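Local coordinates for protein dextranase (Pseudarthrobacter oxydans, PDB 6NZS) that catalyses the endohydrolysis of (1->6)-alpha-D-glucosidic linkages in dextran, at residues Ile116-Tyr121 against Asn402-Lys407; Val133-Pro138 against Phe146-Glu151; Ile434-Tyr439 against Ile479-Met484. One frame throughout, in Å; residues are numbered along the deposited sequence.

The three contacts trace the junction between the N-terminal Ig-like domain and the right-handed parallel beta-helix of this family 49 glycoside hydrolase. Contact 2 lies within the Ig-like domain, contact 3 within the beta-helix, and contact 1 spans the two. Contact 1 is the link between the others: its centre is about 12 Å from that of contact 2 and about 10 Å from that of contact 3, whose centres are about 19 Å apart. R117 O meets S147 N at 2.8 Å, joining neighbouring strands, while R117 NH1 reaches I434 O at 2.8 Å, and S119 OG is hydrogen-bonded to E482 OE1. Contacts 2 and 3 also meet directly, through E149 OE2 and H435 NE2 at 2.6 Å.

Contact 1. Residues Ile116-Tyr121 against Asn402-Lys407; sequences IRPSSY and NTVIWK
P118 and V404 make the closest backbone approach, 7.5 Å between their CA atoms, where segment 116-121 leaves its strand and faces the strand 402-407. A cis peptide bond precedes P118, and a type I beta turn runs from P118 to Y121, closed by the bond from Y121 N to P118 O at 3.0 Å. P118 and V404 reach toward each other, CG to CG2 at 3.8 Å; a compact pyrrolidine ring against one methyl of a beta-branched valine suits so shallow an apolar touch. This is an interdomain contact: the turn belongs to the Ig-like domain, and V404 sits on a strand of the parallel beta-helix. With CG anti to the carbonyl carbon (chi1 -56°), the Y121 ring lies with one face over P118 CB and extends its OH to 3.7 Å from V404 CG2. At the ring's edge, in its plane, a water lies 2.7 Å from Y121 OH and donates to N402 OD1 at 2.6 Å, bridging two groups too far apart to bond directly. N402 has a positive phi (66°), which asparagine tolerates better than most residues, and its ND2 is hydrogen-bonded to N381.

Contact 2. Residues Val133-Pro138 against Phe146-Glu151; sequences VKIKVP and FSVEFE
V137 and F146 are brought together by their first torsions. In F146, CG stands between the backbone N and the carbonyl carbon (chi1 60°), and the ring is carried toward the facing strand, leading with CZ; V137 turns CG2 to the position opposite its carbonyl carbon, and this methyl meets F146 CZ at 3.7 Å and CE1 at 4.1 Å, approaching the ring obliquely. V133 also has a branch, CG1, lodged between N and carbonyl carbon (chi1 65°), and that branch touches F150 CZ at 4.0 Å. The CB of F150 does not point at V133, yet the long aromatic side chain bends its far end across to it. Midway between the aromatic pairs, I135 and V148 reach tip to tip, with CD1 and CG2 4.0 Å apart.

The strand axes run 10.8 Å apart at an angle of 155°, nearly antiparallel, a separation that side chains and not backbone bonds must fill. This is the packing of two facing sheets in a beta sandwich, as expected of an Ig-like domain. Beta-branched valine and isoleucine suit both the extended backbone and the interior, while the two phenylalanines supply the reach at either end of the row. Polar residues alternate with them. On one strand K134 and K136 are partly exposed, lysines suited to a side that meets solvent; on the other S147 and E149 are buried, turned to the beta-helix, and S147 OG donates to the anti lone pair of E149 OE2 at 2.7 Å.

K134 makes a salt bridge with D99. Strand 132-137 is flanked by strands 96-102 and 125-129, strand 144-150 by 114-117 and 176-192, and I116 and I188 from the latter two strands pack against F146.

Contact 3. Residues Ile434-Tyr439 against Ile479-Met484; sequences IHNRMY and ITVEGM
N436 and M484 are joined through the asparagine side chain, whose CG is placed between the backbone N and the carbonyl carbon (chi1 76°) and turns the amide across to the second segment. N436 ND2 donates to M484 O at 2.9 Å, with a moderately bent N-H...O angle of 144° and the acceptor somewhat out of the amide plane. The same ND2 donates to a water at 2.9 Å, and this water gives a hydrogen to E482 O at 2.7 Å, tying the amide to both sides of G483. At the other end of the amide, OD1 accepts from M438 N at 3.3 Å, which makes an Asx turn, and it also receives a bond from T485. With an alanine in place of N436, the M484 carbonyl would be likely to keep H179 as a donor but lose the amide, and M438 N would probably be left without its Asx-turn acceptor.

I434 and E482 meet less intimately. The carbonyl oxygen of I434 lies 3.7 Å from E482 CB, and I434 CG2 lies 4.2 Å from E482 OE2 as the side chains cross. E482, extended beyond CG, sends its carboxylate past I434 to S119 of the Ig-like domain. As an apolar side chain, I434 packs on V404 and W406 of the neighbouring coil.

The segments come from adjacent coils of the parallel beta-helix, and the second turns a corner at G483, where phi is 69°, a region disfavoured for residues with a CB, so that glycine fits.

Chemically, then, one buried amide uses both its donor hydrogens and its acceptor oxygen on backbone, water and T485; this pattern is consistent with a single flip of the amide, which bonds to the backbone just past the corner at G483.

Contact 1. Residues Ile116-Tyr121 against Asn402-Lys407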
loop_
_atom_site.group_PDB
_atom_site.type_symbol
_atom_site.label_atom_id
_atom_site.label_comp_id
_atom_site.label_asym_id
_atom_site.label_seq_id
_atom_site.Cartn_x
_atom_site.Cartn_y
_atom_site.Cartn_z
ATOM N N ILE A 116 -11.328 -15.521 -1.139
ATOM C CA ILE A 116 -11.135 -14.271 -0.410
ATOM C C ILE A 116 -9.700 -14.231 0.087
ATOM O O ILE A 116 -9.204 -15.213 0.651
ATOM C CB ILE A 116 -12.112 -14.169 0.774
ATOM C CG1 ILE A 116 -13.556 -14.131 0.271
ATOM C CG2 ILE A 116 -11.800 -12.941 1.642
ATOM C CD1 ILE A 116 -14.589 -14.415 1.335
ATOM N N ARG A 117 -9.023 -13.107 -0.132
ATOM C CA ARG A 117 -7.708 -12.893 0.459
ATOM C C ARG A 117 -7.750 -11.555 1.182
ATOM O O ARG A 117 -8.195 -10.555 0.593
ATOM C CB ARG A 117 -6.587 -12.894 -0.584
ATOM C CG ARG A 117 -6.337 -14.265 -1.218
ATOM C CD ARG A 117 -4.897 -14.340 -1.792
ATOM N NE ARG A 117 -4.561 -15.670 -2.319
ATOM C CZ ARG A 117 -3.388 -16.027 -2.856
ATOM N NH1 ARG A 117 -2.364 -15.173 -2.968
ATOM N NH2 ARG A 117 -3.238 -17.271 -3.289
ATOM N N PRO A 118 -7.299 -11.472 2.447
ATOM C CA PRO A 118 -6.672 -12.502 3.290
ATOM C C PRO A 118 -7.497 -13.793 3.452
ATOM O O PRO A 118 -8.684 -13.749 3.762
ATOM C CB PRO A 118 -6.508 -11.792 4.640
ATOM C CG PRO A 118 -6.326 -10.350 4.282
ATOM C CD PRO A 118 -7.280 -10.152 3.101
ATOM N N SER A 119 -6.840 -14.930 3.210
ATOM C CA SER A 119 -7.473 -16.235 3.372
ATOM C C SER A 119 -7.881 -16.498 4.813
ATOM O O SER A 119 -8.768 -17.329 5.052
ATOM C CB SER A 119 -6.514 -17.329 2.905
ATOM O OG SER A 119 -6.241 -17.173 1.527
ATOM N N SER A 120 -7.262 -15.808 5.773
ATOM C CA SER A 120 -7.652 -15.941 7.168
ATOM C C SER A 120 -9.063 -15.428 7.427
ATOM O O SER A 120 -9.629 -15.747 8.478
ATOM C CB SER A 120 -6.643 -15.213 8.062
ATOM O OG SER A 120 -6.625 -13.818 7.786
ATOM N N TYR A 121 -9.636 -14.638 6.511
ATOM C CA TYR A 121 -11.029 -14.191 6.627
ATOM C C TYR A 121 -11.888 -15.295 6.037
ATOM O O TYR A 121 -12.219 -15.300 4.848
ATOM C CB TYR A 121 -11.296 -12.899 5.864
ATOM C CG TYR A 121 -10.434 -11.713 6.193
ATOM C CD1 TYR A 121 -9.627 -11.682 7.324
ATOM C CD2 TYR A 121 -10.444 -10.603 5.366
ATOM C CE1 TYR A 121 -8.834 -10.581 7.591
ATOM C CE2 TYR A 121 -9.667 -9.508 5.628
ATOM C CZ TYR A 121 -8.870 -9.497 6.736
ATOM O OH TYR A 121 -8.087 -8.405 6.977
ATOM N N ASN A 402 -2.762 -4.461 11.465
ATOM C CA ASN A 402 -3.845 -4.819 10.551
ATOM C C ASN A 402 -3.696 -4.151 9.188
ATOM O O ASN A 402 -4.552 -3.356 8.770
ATOM C CB ASN A 402 -5.214 -4.526 11.184
ATOM C CG ASN A 402 -6.355 -5.119 10.395
ATOM O OD1 ASN A 402 -6.170 -6.085 9.640
ATOM N ND2 ASN A 402 -7.545 -4.550 10.559
ATOM N N THR A 403 -2.627 -4.500 8.482
ATOM C CA THR A 403 -2.318 -3.962 7.159
ATOM C C THR A 403 -2.448 -5.078 6.137
ATOM O O THR A 403 -1.767 -6.105 6.252
ATOM C CB THR A 403 -0.884 -3.436 7.097
ATOM O OG1 THR A 403 -0.574 -2.649 8.260
ATOM C CG2 THR A 403 -0.685 -2.566 5.866
ATOM N N VAL A 404 -3.294 -4.868 5.131
ATOM C CA VAL A 404 -3.419 -5.764 3.985
ATOM C C VAL A 404 -2.650 -5.128 2.837
ATOM O O VAL A 404 -2.827 -3.935 2.558
ATOM C CB VAL A 404 -4.900 -5.949 3.614
ATOM C CG1 VAL A 404 -5.036 -6.754 2.325
ATOM C CG2 VAL A 404 -5.663 -6.632 4.758
ATOM N N ILE A 405 -1.777 -5.904 2.185
ATOM C CA ILE A 405 -0.862 -5.358 1.186
ATOM C C ILE A 405 -0.959 -6.163 -0.103
ATOM O O ILE A 405 -0.861 -7.394 -0.082
ATOM C CB ILE A 405 0.593 -5.341 1.695
ATOM C CG1 ILE A 405 0.701 -4.450 2.945
ATOM C CG2 ILE A 405 1.542 -4.883 0.576
ATOM C CD1 ILE A 405 2.074 -4.499 3.620
ATOM N N TRP A 406 -1.153 -5.461 -1.226
ATOM C CA TRP A 406 -1.037 -6.029 -2.568
ATOM C C TRP A 406 0.234 -5.419 -3.147
ATOM O O TRP A 406 0.241 -4.272 -3.601
ATOM C CB TRP A 406 -2.257 -5.682 -3.422
ATOM C CG TRP A 406 -2.372 -6.526 -4.676
ATOM C CD1 TRP A 406 -1.391 -6.800 -5.603
ATOM C CD2 TRP A 406 -3.544 -7.213 -5.119
ATOM N NE1 TRP A 406 -1.898 -7.619 -6.590
ATOM C CE2 TRP A 406 -3.214 -7.885 -6.314
ATOM C CE3 TRP A 406 -4.850 -7.321 -4.620
ATOM C CZ2 TRP A 406 -4.142 -8.669 -7.011
ATOM C CZ3 TRP A 406 -5.758 -8.095 -5.305
ATOM C CH2 TRP A 406 -5.403 -8.767 -6.482
ATOM N N LYS A 407 1.319 -6.169 -3.099
ATOM C CA LYS A 407 2.600 -5.663 -3.551
ATOM C C LYS A 407 2.716 -5.874 -5.057
ATOM O O LYS A 407 2.255 -6.889 -5.578
ATOM C CB LYS A 407 3.702 -6.415 -2.791
ATOM C CG LYS A 407 5.123 -6.162 -3.254
ATOM C CD LYS A 407 5.575 -4.766 -2.877
ATOM C CE LYS A 407 6.802 -4.375 -3.667
ATOM N NZ LYS A 407 7.349 -3.066 -3.166
HETATM O O HOH W 1 -6.198 -8.600 8.827
#

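Contact 2. Residues Val133-Pro138 against Phe146-Glu151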
loop_
_atom_site.group_PDB
_atom_site.type_symbol
_atom_site.label_atom_id
_atom_site.label_comp_id
_atom_site.label_asym_id
_atom_site.label_seq_id
_atom_site.Cartn_x
_atom_site.Cartn_y
_atom_site.Cartn_z
ATOM N N VAL A 133 -21.593 -14.602 -6.503
ATOM C CA VAL A 133 -21.373 -15.156 -5.175
ATOM C C VAL A 133 -21.886 -14.154 -4.151
ATOM O O VAL A 133 -21.861 -12.938 -4.380
ATOM C CB VAL A 133 -19.870 -15.453 -4.959
ATOM C CG1 VAL A 133 -19.041 -14.155 -4.979
ATOM C CG2 VAL A 133 -19.629 -16.226 -3.678
ATOM N N LYS A 134 -22.377 -14.670 -3.028
ATOM C CA LYS A 134 -22.786 -13.864 -1.884
ATOM C C LYS A 134 -21.805 -14.130 -0.750
ATOM O O LYS A 134 -21.543 -15.289 -0.415
ATOM C CB LYS A 134 -24.213 -14.236 -1.444
ATOM C CG LYS A 134 -24.967 -13.145 -0.678
ATOM C CD LYS A 134 -26.353 -13.630 -0.214
ATOM C CE LYS A 134 -27.265 -13.871 -1.404
ATOM N NZ LYS A 134 -27.826 -12.599 -1.960
ATOM N N ILE A 135 -21.253 -13.062 -0.173
ATOM C CA ILE A 135 -20.237 -13.140 0.874
ATOM C C ILE A 135 -20.779 -12.458 2.124
ATOM O O ILE A 135 -21.226 -11.306 2.060
ATOM C CB ILE A 135 -18.937 -12.440 0.433
ATOM C CG1 ILE A 135 -18.415 -13.058 -0.859
ATOM C CG2 ILE A 135 -17.880 -12.502 1.533
ATOM C CD1 ILE A 135 -17.446 -12.149 -1.591
ATOM N N LYS A 136 -20.709 -13.145 3.264
ATOM C CA LYS A 136 -21.154 -12.551 4.523
ATOM C C LYS A 136 -19.966 -11.860 5.175
ATOM O O LYS A 136 -18.997 -12.516 5.568
ATOM C CB LYS A 136 -21.743 -13.597 5.459
ATOM C CG LYS A 136 -22.348 -12.959 6.705
ATOM C CD LYS A 136 -22.893 -14.018 7.641
ATOM C CE LYS A 136 -24.403 -14.015 7.644
ATOM N NZ LYS A 136 -24.904 -13.947 9.039
ATOM N N VAL A 137 -20.034 -10.537 5.281
ATOM C CA VAL A 137 -18.977 -9.749 5.912
ATOM C C VAL A 137 -19.461 -9.372 7.311
ATOM O O VAL A 137 -20.417 -8.589 7.433
ATOM C CB VAL A 137 -18.624 -8.502 5.089
ATOM C CG1 VAL A 137 -17.479 -7.753 5.746
ATOM C CG2 VAL A 137 -18.246 -8.893 3.652
ATOM N N PRO A 138 -18.876 -9.915 8.368
ATOM C CA PRO A 138 -19.301 -9.528 9.712
ATOM C C PRO A 138 -18.874 -8.103 9.999
ATOM O O PRO A 138 -17.867 -7.609 9.477
ATOM C CB PRO A 138 -18.556 -10.516 10.615
ATOM C CG PRO A 138 -17.340 -10.894 9.841
ATOM C CD PRO A 138 -17.704 -10.810 8.387
ATOM N N PHE A 146 -10.494 -6.376 1.636
ATOM C CA PHE A 146 -10.137 -7.706 1.155
ATOM C C PHE A 146 -10.342 -7.808 -0.348
ATOM O O PHE A 146 -11.029 -6.986 -0.964
ATOM C CB PHE A 146 -10.918 -8.808 1.901
ATOM C CG PHE A 146 -12.418 -8.711 1.771
ATOM C CD1 PHE A 146 -13.146 -7.851 2.577
ATOM C CD2 PHE A 146 -13.097 -9.509 0.855
ATOM C CE1 PHE A 146 -14.522 -7.778 2.457
ATOM C CE2 PHE A 146 -14.465 -9.448 0.724
ATOM C CZ PHE A 146 -15.185 -8.587 1.535
ATOM N N SER A 147 -9.747 -8.854 -0.921
ATOM C CA SER A 147 -9.770 -9.127 -2.348
ATOM C C SER A 147 -10.710 -10.295 -2.631
ATOM O O SER A 147 -10.707 -11.302 -1.906
ATOM C CB SER A 147 -8.350 -9.505 -2.784
ATOM O OG SER A 147 -8.338 -9.958 -4.123
ATOM N N VAL A 148 -11.508 -10.155 -3.691
ATOM C CA VAL A 148 -12.447 -11.177 -4.152
ATOM C C VAL A 148 -11.931 -11.716 -5.484
ATOM O O VAL A 148 -11.777 -10.958 -6.451
ATOM C CB VAL A 148 -13.861 -10.593 -4.298
ATOM C CG1 VAL A 148 -14.828 -11.632 -4.846
ATOM C CG2 VAL A 148 -14.349 -10.043 -2.957
ATOM N N GLU A 149 -11.650 -13.019 -5.537
ATOM C CA GLU A 149 -10.836 -13.600 -6.612
ATOM C C GLU A 149 -11.605 -14.713 -7.325
ATOM O O GLU A 149 -11.652 -15.855 -6.853
ATOM C CB GLU A 149 -9.498 -14.076 -6.046
ATOM C CG GLU A 149 -8.880 -13.014 -5.131
ATOM C CD GLU A 149 -7.388 -13.138 -4.900
ATOM O OE1 GLU A 149 -6.774 -14.164 -5.280
ATOM O OE2 GLU A 149 -6.827 -12.177 -4.344
ATOM N N PHE A 150 -12.204 -14.381 -8.467
ATOM C CA PHE A 150 -12.902 -15.378 -9.272
ATOM C C PHE A 150 -11.873 -16.193 -10.053
ATOM O O PHE A 150 -11.021 -15.628 -10.751
ATOM C CB PHE A 150 -13.847 -14.690 -10.258
ATOM C CG PHE A 150 -15.119 -14.169 -9.644
ATOM C CD1 PHE A 150 -15.123 -12.996 -8.896
ATOM C CD2 PHE A 150 -16.317 -14.832 -9.856
ATOM C CE1 PHE A 150 -16.304 -12.508 -8.351
ATOM C CE2 PHE A 150 -17.499 -14.348 -9.310
ATOM C CZ PHE A 150 -17.489 -13.190 -8.557
ATOM N N GLU A 151 -11.954 -17.519 -9.937
ATOM C CA GLU A 151 -10.999 -18.398 -10.611
ATOM C C GLU A 151 -10.787 -18.104 -12.098
ATOM O O GLU A 151 -9.620 -18.084 -12.529
ATOM C CB GLU A 151 -11.359 -19.869 -10.353
ATOM C CG GLU A 151 -10.218 -20.830 -10.645
ATOM C CD GLU A 151 -10.590 -22.261 -10.327
ATOM O OE1 GLU A 151 -10.961 -22.536 -9.164
ATOM O OE2 GLU A 151 -10.522 -23.107 -11.243
#

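Contact 3. Residues Ile434-Tyr439 against Ile479-Met484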
loop_
_atom_site.group_PDB
_atom_site.type_symbol
_atom_site.label_atom_id
_atom_site.label_comp_id
_atom_site.label_asym_id
_atom_site.label_seq_id
_atom_site.Cartn_x
_atom_site.Cartn_y
_atom_site.Cartn_z
ATOM N N ILE A 434 -1.120 -10.158 0.480
ATOM C CA ILE A 434 -2.011 -11.089 -0.203
ATOM C C ILE A 434 -1.489 -11.458 -1.583
ATOM O O ILE A 434 -1.799 -12.542 -2.090
ATOM C CB ILE A 434 -3.471 -10.586 -0.250
ATOM C CG1 ILE A 434 -3.585 -9.199 -0.890
ATOM C CG2 ILE A 434 -4.113 -10.621 1.147
ATOM C CD1 ILE A 434 -5.044 -8.846 -1.265
ATOM N N HIS A 435 -0.727 -10.563 -2.214
ATOM C CA HIS A 435 -0.114 -10.823 -3.507
ATOM C C HIS A 435 1.185 -10.050 -3.576
ATOM O O HIS A 435 1.376 -9.059 -2.869
ATOM C CB HIS A 435 -1.022 -10.366 -4.651
ATOM C CG HIS A 435 -2.270 -11.176 -4.767
ATOM N ND1 HIS A 435 -2.245 -12.512 -5.102
ATOM C CD2 HIS A 435 -3.571 -10.859 -4.561
ATOM C CE1 HIS A 435 -3.480 -12.985 -5.109
ATOM N NE2 HIS A 435 -4.302 -11.999 -4.786
ATOM N N ASN A 436 2.065 -10.501 -4.465
ATOM C CA ASN A 436 3.280 -9.756 -4.761
ATOM C C ASN A 436 3.808 -10.239 -6.098
ATOM O O ASN A 436 3.596 -11.392 -6.474
ATOM C CB ASN A 436 4.348 -9.950 -3.674
ATOM C CG ASN A 436 5.037 -11.293 -3.775
ATOM O OD1 ASN A 436 6.129 -11.402 -4.348
ATOM N ND2 ASN A 436 4.399 -12.333 -3.246
ATOM N N ARG A 437 4.521 -9.355 -6.801
ATOM C CA ARG A 437 5.143 -9.705 -8.070
ATOM C C ARG A 437 6.642 -9.438 -8.020
ATOM O O ARG A 437 7.250 -9.022 -9.008
ATOM C CB ARG A 437 4.485 -8.982 -9.247
ATOM C CG ARG A 437 3.089 -9.517 -9.603
ATOM C CD ARG A 437 2.628 -9.052 -10.991
ATOM N NE ARG A 437 2.622 -7.598 -11.117
ATOM C CZ ARG A 437 1.638 -6.802 -10.719
ATOM N NH1 ARG A 437 0.541 -7.305 -10.160
ATOM N NH2 ARG A 437 1.752 -5.486 -10.879
ATOM N N MET A 438 7.257 -9.680 -6.864
ATOM C CA MET A 438 8.695 -9.467 -6.722
ATOM C C MET A 438 9.431 -10.585 -7.456
ATOM O O MET A 438 9.281 -11.766 -7.123
ATOM C CB MET A 438 9.074 -9.399 -5.244
ATOM C CG MET A 438 8.424 -8.201 -4.530
ATOM S SD MET A 438 8.996 -7.908 -2.833
ATOM C CE MET A 438 8.427 -9.402 -2.036
ATOM N N TYR A 439 10.200 -10.222 -8.482
ATOM C CA TYR A 439 10.536 -11.192 -9.520
ATOM C C TYR A 439 12.007 -11.291 -9.899
ATOM O O TYR A 439 12.335 -12.130 -10.734
ATOM C CB TYR A 439 9.745 -10.905 -10.809
ATOM C CG TYR A 439 10.147 -9.632 -11.555
ATOM C CD1 TYR A 439 11.143 -9.645 -12.531
ATOM C CD2 TYR A 439 9.507 -8.424 -11.302
ATOM C CE1 TYR A 439 11.495 -8.489 -13.214
ATOM C CE2 TYR A 439 9.851 -7.267 -11.987
ATOM C CZ TYR A 439 10.841 -7.311 -12.942
ATOM O OH TYR A 439 11.176 -6.164 -13.624
ATOM N N ILE A 479 3.338 -11.915 9.800
ATOM C CA ILE A 479 3.439 -11.440 8.426
ATOM C C ILE A 479 3.072 -12.632 7.560
ATOM O O ILE A 479 3.884 -13.545 7.361
ATOM C CB ILE A 479 4.830 -10.913 8.071
ATOM C CG1 ILE A 479 5.315 -9.852 9.068
ATOM C CG2 ILE A 479 4.798 -10.346 6.652
ATOM C CD1 ILE A 479 6.763 -9.421 8.822
ATOM N N THR A 480 1.845 -12.639 7.056
ATOM C CA THR A 480 1.334 -13.739 6.257
ATOM C C THR A 480 1.508 -13.391 4.786
ATOM O O THR A 480 0.978 -12.378 4.318
ATOM C CB THR A 480 -0.138 -13.962 6.597
ATOM O OG1 THR A 480 -0.243 -14.363 7.975
ATOM C CG2 THR A 480 -0.740 -15.038 5.710
ATOM N N VAL A 481 2.276 -14.208 4.070
ATOM C CA VAL A 481 2.567 -13.980 2.658
ATOM C C VAL A 481 1.894 -15.093 1.871
ATOM O O VAL A 481 2.247 -16.273 2.005
ATOM C CB VAL A 481 4.075 -13.939 2.386
ATOM C CG1 VAL A 481 4.339 -13.644 0.915
ATOM C CG2 VAL A 481 4.739 -12.890 3.282
ATOM N N GLU A 482 0.901 -14.724 1.076
ATOM C CA GLU A 482 0.076 -15.709 0.382
ATOM C C GLU A 482 0.587 -15.941 -1.035
ATOM O O GLU A 482 1.063 -15.014 -1.698
ATOM C CB GLU A 482 -1.385 -15.254 0.356
ATOM C CG GLU A 482 -1.945 -15.002 1.762
ATOM C CD GLU A 482 -3.439 -15.225 1.862
ATOM O OE1 GLU A 482 -3.978 -16.114 1.167
ATOM O OE2 GLU A 482 -4.081 -14.519 2.656
ATOM N N GLY A 483 0.483 -17.191 -1.495
ATOM C CA GLY A 483 1.070 -17.533 -2.783
ATOM C C GLY A 483 2.596 -17.510 -2.744
ATOM O O GLY A 483 3.233 -17.600 -1.689
ATOM N N MET A 484 3.190 -17.380 -3.930
ATOM C CA MET A 484 4.640 -17.419 -4.084
ATOM C C MET A 484 5.266 -16.045 -3.887
ATOM O O MET A 484 4.684 -15.021 -4.246
ATOM C CB MET A 484 5.000 -17.891 -5.494
ATOM C CG MET A 484 4.538 -19.288 -5.820
ATOM S SD MET A 484 4.980 -19.770 -7.509
ATOM C CE MET A 484 3.917 -18.719 -8.471
HETATM O O HOH W 2 1.947 -12.415 -1.627
#